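Local coordinates for putative acyl-CoA dehydrogenase (Burkholderia xenovorans, PDB 5JSC), which belongs to the acyl-CoA dehydrogenase family and binds flavin-adenine dinucleotide between the subunits of a four-chain assembly, at residues L146-A151 / A156-S161; S161-E164 / Y169-D172. One frame throughout, in Å; residues are numbered along the deposited sequence.

Contact 1 of 2, residues L146-A151 / A156-S161; sequences LSEPEA and AAMTLS. With FAD (flavin-adenine dinucleotide), chain M.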
loop_
_atom_site.group_PDB
_atom_site.type_symbol
_atom_site.label_atom_id
_atom_site.label_comp_id
_atom_site.label_asym_id
_atom_site.label_seq_id
_atom_site.Cartn_x
_atom_site.Cartn_y
_atom_site.Cartn_z
ATOM N N LEU C 146 6.989 32.213 -8.331
ATOM C CA LEU C 146 5.579 31.952 -8.590
ATOM C C LEU C 146 4.770 31.847 -7.310
ATOM O O LEU C 146 3.745 32.533 -7.165
ATOM C CB LEU C 146 5.444 30.655 -9.408
ATOM C CG LEU C 146 4.031 30.257 -9.844
ATOM C CD1 LEU C 146 3.436 31.350 -10.725
ATOM C CD2 LEU C 146 4.043 28.901 -10.570
ATOM N N SER C 147 5.221 31.026 -6.368
ATOM C CA SER C 147 4.485 30.743 -5.138
ATOM C C SER C 147 4.452 31.943 -4.192
ATOM O O SER C 147 5.379 32.757 -4.139
ATOM C CB SER C 147 5.127 29.557 -4.419
ATOM O OG SER C 147 5.138 28.417 -5.255
ATOM N N GLU C 148 3.387 32.012 -3.402
ATOM C CA GLU C 148 3.139 33.067 -2.433
ATOM C C GLU C 148 2.791 32.437 -1.095
ATOM O O GLU C 148 2.360 31.280 -1.044
ATOM C CB GLU C 148 1.989 33.970 -2.905
ATOM C CG GLU C 148 2.268 34.577 -4.267
ATOM C CD GLU C 148 1.197 35.517 -4.743
ATOM O OE1 GLU C 148 0.091 35.524 -4.158
ATOM O OE2 GLU C 148 1.466 36.249 -5.715
ATOM N N PRO C 149 2.956 33.177 0.010
ATOM C CA PRO C 149 2.594 32.616 1.321
ATOM C C PRO C 149 1.189 32.050 1.371
ATOM O O PRO C 149 0.962 31.011 2.008
ATOM C CB PRO C 149 2.768 33.812 2.265
ATOM C CG PRO C 149 3.881 34.614 1.616
ATOM C CD PRO C 149 3.594 34.502 0.127
ATOM N N GLU C 150 0.235 32.692 0.710
ATOM C CA GLU C 150 -1.146 32.246 0.769
ATOM C C GLU C 150 -1.580 31.442 -0.441
ATOM O O GLU C 150 -2.729 30.993 -0.471
ATOM C CB GLU C 150 -2.076 33.449 0.950
ATOM C CG GLU C 150 -1.749 34.252 2.194
ATOM C CD GLU C 150 -1.556 33.372 3.417
ATOM O OE1 GLU C 150 -2.530 32.705 3.827
ATOM O OE2 GLU C 150 -0.429 33.338 3.961
ATOM N N ALA C 151 -0.694 31.223 -1.422
ATOM C CA ALA C 151 -1.091 30.512 -2.638
ATOM C C ALA C 151 0.137 29.908 -3.305
ATOM O O ALA C 151 0.944 30.637 -3.885
ATOM C CB ALA C 151 -1.814 31.453 -3.597
ATOM N N ALA C 156 -3.607 30.285 -9.886
ATOM C CA ALA C 156 -4.530 31.168 -10.580
ATOM C C ALA C 156 -5.050 32.271 -9.681
ATOM O O ALA C 156 -5.533 33.284 -10.193
ATOM C CB ALA C 156 -5.709 30.375 -11.149
ATOM N N ALA C 157 -4.967 32.102 -8.358
ATOM C CA ALA C 157 -5.467 33.087 -7.411
ATOM C C ALA C 157 -4.353 33.886 -6.736
ATOM O O ALA C 157 -4.584 34.464 -5.669
ATOM C CB ALA C 157 -6.336 32.401 -6.356
ATOM N N MET C 158 -3.159 33.935 -7.327
ATOM C CA MET C 158 -2.071 34.706 -6.735
ATOM C C MET C 158 -2.488 36.160 -6.547
ATOM O O MET C 158 -3.342 36.681 -7.271
ATOM C CB MET C 158 -0.819 34.627 -7.614
ATOM C CG MET C 158 -0.946 35.396 -8.922
ATOM S SD MET C 158 0.599 35.408 -9.854
ATOM C CE MET C 158 0.698 33.679 -10.302
ATOM N N THR C 159 -1.871 36.827 -5.562
ATOM C CA THR C 159 -2.248 38.196 -5.227
ATOM C C THR C 159 -1.132 39.224 -5.346
ATOM O O THR C 159 -1.403 40.415 -5.148
ATOM C CB THR C 159 -2.825 38.272 -3.805
ATOM O OG1 THR C 159 -1.825 37.899 -2.849
ATOM C CG2 THR C 159 -4.022 37.356 -3.675
ATOM N N LEU C 160 0.104 38.827 -5.663
ATOM C CA LEU C 160 1.112 39.841 -5.957
ATOM C C LEU C 160 0.608 40.707 -7.104
ATOM O O LEU C 160 0.235 40.189 -8.160
ATOM C CB LEU C 160 2.455 39.200 -6.316
ATOM C CG LEU C 160 3.516 40.216 -6.756
ATOM C CD1 LEU C 160 4.084 40.915 -5.560
ATOM C CD2 LEU C 160 4.632 39.561 -7.541
ATOM N N SER C 161 0.535 42.012 -6.882
ATOM C CA SER C 161 -0.061 42.912 -7.859
ATOM C C SER C 161 1.001 43.620 -8.694
ATOM O O SER C 161 2.095 43.933 -8.220
ATOM C CB SER C 161 -0.950 43.953 -7.173
ATOM O OG SER C 161 -0.209 44.726 -6.246
HETATM P PA FAD M . -0.709 24.479 -0.528
HETATM O O1A FAD M . -1.016 25.098 -1.840
HETATM O O2A FAD M . -1.351 25.109 0.710
HETATM O O5B FAD M . -1.092 22.940 -0.614
HETATM C C5B FAD M . -0.998 22.118 0.565
HETATM C C4B FAD M . -1.259 20.706 0.110
HETATM O O4B FAD M . -2.611 20.614 -0.372
HETATM C C3B FAD M . -0.435 20.244 -1.084
HETATM O O3B FAD M . 0.899 19.867 -0.734
HETATM C C2B FAD M . -1.280 19.085 -1.618
HETATM O O2B FAD M . -0.998 17.894 -0.882
HETATM C C1B FAD M . -2.711 19.556 -1.304
HETATM N N9A FAD M . -3.476 20.041 -2.447
HETATM C C8A FAD M . -3.157 21.081 -3.280
HETATM N N7A FAD M . -4.078 21.354 -4.172
HETATM C C5A FAD M . -5.076 20.424 -3.911
HETATM C C6A FAD M . -6.332 20.192 -4.499
HETATM N N6A FAD M . -6.811 20.893 -5.533
HETATM N N1A FAD M . -7.090 19.192 -3.995
HETATM C C2A FAD M . -6.604 18.470 -2.976
HETATM N N3A FAD M . -5.434 18.598 -2.340
HETATM C C4A FAD M . -4.714 19.604 -2.856
HETATM N N1 FAD M . 7.933 27.965 -5.504
HETATM C C2 FAD M . 8.343 28.876 -6.441
HETATM O O2 FAD M . 7.558 29.694 -6.951
HETATM N N3 FAD M . 9.658 28.904 -6.826
HETATM C C4 FAD M . 10.656 28.076 -6.352
HETATM O O4 FAD M . 11.821 28.245 -6.699
HETATM C C4X FAD M . 10.218 27.103 -5.394
HETATM N N5 FAD M . 11.115 26.328 -4.852
HETATM C C5X FAD M . 10.729 25.532 -3.785
HETATM C C6 FAD M . 11.707 24.819 -3.095
HETATM C C7 FAD M . 11.393 24.088 -1.955
HETATM C C7M FAD M . 12.490 23.368 -1.213
HETATM C C8 FAD M . 10.059 24.049 -1.505
HETATM C C8M FAD M . 9.676 23.271 -0.269
HETATM C C9 FAD M . 9.078 24.744 -2.204
HETATM C C9A FAD M . 9.402 25.490 -3.333
HETATM N N10 FAD M . 8.448 26.287 -4.003
HETATM C C10 FAD M . 8.832 27.128 -5.018
HETATM C "C1'" FAD M . 7.068 26.323 -3.498
HETATM C "C2'" FAD M . 6.241 25.110 -3.911
HETATM O "O2'" FAD M . 5.955 25.141 -5.309
HETATM C "C3'" FAD M . 4.932 25.104 -3.124
HETATM O "O3'" FAD M . 5.294 24.834 -1.777
HETATM C "C4'" FAD M . 3.921 24.065 -3.606
HETATM O "O4'" FAD M . 3.388 24.482 -4.865
HETATM C "C5'" FAD M . 2.801 23.859 -2.606
HETATM O "O5'" FAD M . 2.190 25.142 -2.357
HETATM P P FAD M . 1.937 25.523 -0.798
HETATM O O1P FAD M . 3.178 25.342 0.006
HETATM O O2P FAD M . 1.326 26.889 -0.732
HETATM O O3P FAD M . 0.865 24.453 -0.301
HETATM O O HOH W 1 -1.450 35.104 -2.156
#
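The carboxylate of Glu148 is set against two successive backbone N-H groups, those of Thr159 and Leu160, and both reach it on the side between its oxygens. Thr159 N uses the syn lone pair of OE1 in an almost straight bond, 2.7 Å with an angle of 177° at the hydrogen. Leu160 N meets OE2 at 2.9 Å, also from the syn side but 29° out of the carboxylate plane. A water donates to OE1 at 2.6 Å and is hydrogen-bonded to Thr159 OG1, while OE2 also forms a salt bridge with Lys175. The chain of Glu148 runs extended beyond CG, which carries the charge straight across to the 156-161 segment. Leu146 and Met158 cross at about a right angle, CD1 on CE at 3.6 Å, the bend at chi3 (68°) of Met158 turning its methyl to that meeting, and Phe190 touches both residues.

The other side of the 146-151 segment serves the flavin. Leu146 N and Ser147 N both donate to FAD O2, the latter at 2.8 Å, and Ser147 OG donates to FAD N1. The example illustrates second-shell support: a buried carboxylate is repaid by two N-H groups, a lysine and a water, probably keeping it ionised, which probably helps to fix the backbone beside Leu146 and Ser147, whose N-H and hydroxyl groups would polarise the pyrimidine end of the flavin.

Contact 2 of 2, residues S161-E164 / Y169-D172; sequences SARE and YVLD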
loop_
_atom_site.group_PDB
_atom_site.type_symbol
_atom_site.label_atom_id
_atom_site.label_comp_id
_atom_site.label_asym_id
_atom_site.label_seq_id
_atom_site.Cartn_x
_atom_site.Cartn_y
_atom_site.Cartn_z
ATOM N N SER C 161 0.535 42.012 -6.882
ATOM C CA SER C 161 -0.061 42.912 -7.859
ATOM C C SER C 161 1.001 43.620 -8.694
ATOM O O SER C 161 2.095 43.933 -8.220
ATOM C CB SER C 161 -0.950 43.953 -7.173
ATOM O OG SER C 161 -0.209 44.726 -6.246
ATOM N N ALA C 162 0.662 43.872 -9.954
ATOM C CA ALA C 162 1.498 44.667 -10.847
ATOM C C ALA C 162 0.608 45.738 -11.456
ATOM O O ALA C 162 -0.258 45.435 -12.282
ATOM C CB ALA C 162 2.154 43.804 -11.924
ATOM N N ARG C 163 0.820 46.981 -11.044
ATOM C CA ARG C 163 0.001 48.117 -11.448
ATOM C C ARG C 163 0.743 48.938 -12.492
ATOM O O ARG C 163 1.902 49.304 -12.289
ATOM C CB ARG C 163 -0.333 48.985 -10.234
ATOM C CG ARG C 163 -0.971 50.315 -10.552
ATOM C CD ARG C 163 -1.313 51.071 -9.272
ATOM N NE ARG C 163 -0.156 51.289 -8.400
ATOM C CZ ARG C 163 0.650 52.345 -8.477
ATOM N NH1 ARG C 163 0.438 53.276 -9.397
ATOM N NH2 ARG C 163 1.672 52.471 -7.641
ATOM N N GLU C 164 0.070 49.241 -13.596
ATOM C CA GLU C 164 0.705 50.007 -14.659
ATOM C C GLU C 164 0.818 51.475 -14.258
ATOM O O GLU C 164 -0.172 52.098 -13.859
ATOM C CB GLU C 164 -0.091 49.856 -15.954
ATOM C CG GLU C 164 0.671 50.232 -17.212
ATOM C CD GLU C 164 -0.066 49.821 -18.473
ATOM O OE1 GLU C 164 -1.233 49.382 -18.360
ATOM O OE2 GLU C 164 0.520 49.930 -19.572
ATOM N N TYR C 169 5.647 48.928 -14.477
ATOM C CA TYR C 169 4.692 48.304 -13.578
ATOM C C TYR C 169 5.233 48.410 -12.164
ATOM O O TYR C 169 6.447 48.323 -11.950
ATOM C CB TYR C 169 4.455 46.840 -13.938
ATOM C CG TYR C 169 3.557 46.645 -15.135
ATOM C CD1 TYR C 169 4.063 46.710 -16.430
ATOM C CD2 TYR C 169 2.201 46.390 -14.972
ATOM C CE1 TYR C 169 3.243 46.526 -17.524
ATOM C CE2 TYR C 169 1.371 46.204 -16.060
ATOM C CZ TYR C 169 1.896 46.276 -17.333
ATOM O OH TYR C 169 1.076 46.085 -18.421
ATOM N N VAL C 170 4.336 48.624 -11.207
ATOM C CA VAL C 170 4.696 48.725 -9.798
ATOM C C VAL C 170 4.229 47.450 -9.114
ATOM O O VAL C 170 3.035 47.124 -9.151
ATOM C CB VAL C 170 4.074 49.962 -9.138
ATOM C CG1 VAL C 170 4.554 50.078 -7.709
ATOM C CG2 VAL C 170 4.409 51.219 -9.933
ATOM N N LEU C 171 5.158 46.730 -8.488
ATOM C CA LEU C 171 4.872 45.426 -7.896
ATOM C C LEU C 171 4.764 45.532 -6.378
ATOM O O LEU C 171 5.640 46.113 -5.726
ATOM C CB LEU C 171 5.945 44.402 -8.280
ATOM C CG LEU C 171 5.761 43.673 -9.620
ATOM C CD1 LEU C 171 5.711 44.644 -10.793
ATOM C CD2 LEU C 171 6.854 42.629 -9.831
ATOM N N ASP C 172 3.690 44.962 -5.820
ATOM C CA ASP C 172 3.443 44.974 -4.384
ATOM C C ASP C 172 2.943 43.615 -3.922
ATOM O O ASP C 172 1.954 43.101 -4.457
ATOM C CB ASP C 172 2.408 46.038 -4.011
ATOM C CG ASP C 172 2.940 47.438 -4.169
ATOM O OD1 ASP C 172 3.673 47.896 -3.266
ATOM O OD2 ASP C 172 2.625 48.077 -5.196
HETATM O O HOH W 2 1.156 47.035 -7.133
HETATM O O HOH W 3 2.172 50.852 -5.248
HETATM O O HOH W 4 2.042 47.771 -20.759
#
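Arg163 and Val170 form one of two antiparallel hydrogen-bonded pairs that join the two strands of a beta hairpin, the other being Ser161 with Asp172. Arg163 N donates to Val170 O, and Val170 N returns a bond of 2.7 Å to Arg163 O. Ala162 with Leu171 lies between these pairs and Glu164 with Tyr169 beyond Arg163, both non-hydrogen-bonded. The tight part is at Ala162, whose CB sits 3.8 Å from Leu171 CD1 and 4.0 Å from Tyr169 CD2, with its backbone carbonyl carbon at the edge of the tyrosine ring. Glu164 CG lies over one face of that ring, 4.1 Å above its plane and offset toward the rim.

The solvent side belongs to the exposed Glu164 and Arg163. The Glu164 carboxylate lies nearly parallel to the ring, 11° apart, and a water links its OE2 to Tyr169 OH. A bend at chi3 (57°) turns the Arg163 chain so that its guanidinium lies with one face over Val170 CB, NH2 being 3.7 Å from Val170 CG1. In the guanidinium plane a water accepts from Arg163 NH2 and donates to Asp172 OD2, bridging opposite charges 5.1 Å apart. Asp172 OD1 is bound instead to Gly235 N.

Strand 236-239 continues the hairpin, bonding to Tyr169 and Leu171 through Val238 and Ala236, while Ala162 and Leu171 rest on Ala191 and Val189 of strand 186-192.

Overall arrangement
Contacts 1 and 2 follow one another along the chain and share Ser161, where the loop of contact 1 becomes the first strand of the hairpin in contact 2. Their centres are about 14 Å apart, and they touch where Leu160 CD1 packs 3.2 Å from Asp172 O. Distance from the cofactor separates them: contact 1 places Leu146 and Ser147 directly on FAD, whereas the side chain of Leu171 in contact 2 is about 13 Å from it. Strand 168-179 ties the two, for it holds both the 169-172 segment and Lys175, the salt-bridge partner of Glu148. The second subunit reaches contact 1, where its Arg287 bonds to Pro149 O, but leaves contact 2 untouched.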